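Local coordinates for protein A putative transcriptional regulator (Rhodococcus sp., PDB 2HKU) that probably binds DNA at cis-regulatory regions as a TetR-family transcriptional regulator, at residues A[69-74]-A[111-116]. Numbering follows the deposited sequence.
Sequences EVACAA and VELFTS. With EDO (1,2-ethanediol), chain H.
Ala71 is the small bump at the centre of this contact. Its CB enters the hollow between Leu113 and Phe114, with Leu113 CG 3.8 Å and Phe114 CA 3.9 Å from it. Such a short side chain lets the helices come close: the segment axes approach to 8.0 Å, their directions 140° apart. Leu113 sits in the hollow on helix 63-87 bounded by Val70, Ala71 and Ala74. Its CG lies anti to the backbone N (chi1 -164°). Leu113 CD2 lies beside Ala71 CA and meets Val70 CG1, 4.0 Å away. Ala74 CB borders the same methyl more loosely. In this TetR-family fold the contact joins helix 63-87, which runs on from the predicted helix-turn-helix region, to helix 108-120 of the C-terminal part. Cutting Leu113 back to an alanine would probably open a gap beside Ala71 and leave Val70 CG1 without its partner across this contact. Past Ala71, the Phe114 ring runs alongside Cys72. Cys72 SG sits at the edge of this ring, 3.8 Å from Phe114 CE1, a sulfur-aromatic contact; seen from the ring centroid it is 77° off the normal. Ile131, Thr134 and Leu135 of helix 125-152 also pack on Phe114. Behind the interface, Thr115 OG1 donates to Glu112 O within its own helix.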
loop_
_atom_site.group_PDB
_atom_site.type_symbol
_atom_site.label_atom_id
_atom_site.label_comp_id
_atom_site.label_asym_id
_atom_site.label_seq_id
_atom_site.Cartn_x
_atom_site.Cartn_y
_atom_site.Cartn_z
ATOM N N GLU A 69 -7.355 -6.552 15.557
ATOM C CA GLU A 69 -6.790 -5.881 16.720
ATOM C C GLU A 69 -5.275 -6.085 16.759
ATOM O O GLU A 69 -4.526 -5.139 17.001
ATOM C CB GLU A 69 -7.364 -6.407 18.026
ATOM C CG GLU A 69 -8.712 -5.849 18.300
ATOM C CD GLU A 69 -9.190 -6.225 19.659
ATOM O OE1 GLU A 69 -8.371 -6.524 20.572
ATOM O OE2 GLU A 69 -10.390 -6.222 19.785
ATOM N N VAL A 70 -4.833 -7.322 16.525
ATOM C CA VAL A 70 -3.390 -7.634 16.468
ATOM C C VAL A 70 -2.661 -6.748 15.449
ATOM O O VAL A 70 -1.501 -6.253 15.715
ATOM C CB VAL A 70 -3.188 -9.170 16.153
ATOM C CG1 VAL A 70 -1.811 -9.487 15.640
ATOM C CG2 VAL A 70 -3.570 -10.046 17.372
ATOM N N ALA A 71 -3.310 -6.559 14.266
ATOM C CA ALA A 71 -2.697 -5.834 13.169
ATOM C C ALA A 71 -2.551 -4.348 13.501
ATOM O O ALA A 71 -1.516 -3.756 13.295
ATOM C CB ALA A 71 -3.514 -6.034 11.845
ATOM N N CYS A 72 -3.615 -3.760 14.028
ATOM C CA CYS A 72 -3.586 -2.429 14.551
ATOM C C CYS A 72 -2.507 -2.191 15.661
ATOM O O CYS A 72 -1.787 -1.243 15.569
ATOM C CB CYS A 72 -4.965 -2.079 15.076
ATOM S SG CYS A 72 -6.151 -1.922 13.583
ATOM N N ALA A 73 -2.503 -2.962 16.728
ATOM C CA ALA A 73 -1.423 -2.902 17.797
ATOM C C ALA A 73 -0.031 -3.053 17.239
ATOM O O ALA A 73 0.855 -2.251 17.533
ATOM C CB ALA A 73 -1.688 -3.893 18.870
ATOM N N ALA A 74 0.161 -4.004 16.322
ATOM C CA ALA A 74 1.463 -4.145 15.621
ATOM C C ALA A 74 1.946 -2.933 14.904
ATOM O O ALA A 74 3.073 -2.501 15.068
ATOM C CB ALA A 74 1.460 -5.402 14.660
ATOM N N VAL A 111 3.684 -3.283 9.559
ATOM C CA VAL A 111 2.983 -2.452 8.537
ATOM C C VAL A 111 2.257 -3.391 7.548
ATOM O O VAL A 111 1.115 -3.129 7.095
ATOM C CB VAL A 111 3.959 -1.566 7.741
ATOM C CG1 VAL A 111 3.238 -0.730 6.670
ATOM C CG2 VAL A 111 4.753 -0.651 8.680
ATOM N N GLU A 112 2.966 -4.426 7.116
ATOM C CA GLU A 112 2.409 -5.347 6.130
ATOM C C GLU A 112 1.173 -6.093 6.683
ATOM O O GLU A 112 0.118 -6.162 6.022
ATOM C CB GLU A 112 3.487 -6.299 5.624
ATOM C CG GLU A 112 2.919 -7.422 4.772
ATOM C CD GLU A 112 3.938 -8.493 4.444
ATOM O OE1 GLU A 112 5.192 -8.276 4.640
ATOM O OE2 GLU A 112 3.464 -9.551 3.990
ATOM N N LEU A 113 1.228 -6.593 7.900
ATOM C CA LEU A 113 -0.002 -7.073 8.524
ATOM C C LEU A 113 -1.176 -6.068 8.569
ATOM O O LEU A 113 -2.365 -6.455 8.364
ATOM C CB LEU A 113 0.271 -7.525 9.961
ATOM C CG LEU A 113 -0.688 -8.372 10.725
ATOM C CD1 LEU A 113 -0.840 -9.683 9.902
ATOM C CD2 LEU A 113 -0.059 -8.684 12.088
ATOM N N PHE A 114 -0.878 -4.796 8.849
ATOM C CA PHE A 114 -1.927 -3.822 9.001
ATOM C C PHE A 114 -2.490 -3.521 7.598
ATOM O O PHE A 114 -3.693 -3.321 7.456
ATOM C CB PHE A 114 -1.339 -2.518 9.562
ATOM C CG PHE A 114 -2.356 -1.398 9.666
ATOM C CD1 PHE A 114 -3.509 -1.542 10.444
ATOM C CD2 PHE A 114 -2.119 -0.176 9.008
ATOM C CE1 PHE A 114 -4.439 -0.494 10.562
ATOM C CE2 PHE A 114 -3.002 0.885 9.139
ATOM C CZ PHE A 114 -4.194 0.760 9.873
ATOM N N THR A 115 -1.621 -3.442 6.576
ATOM C CA THR A 115 -2.119 -3.373 5.151
ATOM C C THR A 115 -3.067 -4.553 4.796
ATOM O O THR A 115 -4.112 -4.333 4.119
ATOM C CB THR A 115 -0.957 -3.157 4.050
ATOM O OG1 THR A 115 -0.163 -4.346 3.930
ATOM C CG2 THR A 115 -0.124 -1.983 4.386
ATOM N N SER A 116 -2.749 -5.772 5.259
ATOM C CA SER A 116 -3.626 -6.950 5.032
ATOM C C SER A 116 -4.906 -6.800 5.770
ATOM O O SER A 116 -6.033 -7.066 5.202
ATOM C CB SER A 116 -2.980 -8.274 5.403
ATOM O OG SER A 116 -1.905 -8.424 4.487
HETATM C C1 EDO H . -4.526 -9.880 0.923
HETATM O O1 EDO H . -3.826 -10.909 0.108
HETATM C C2 EDO H . -4.367 -9.803 2.477
HETATM O O2 EDO H . -5.623 -9.276 3.133
#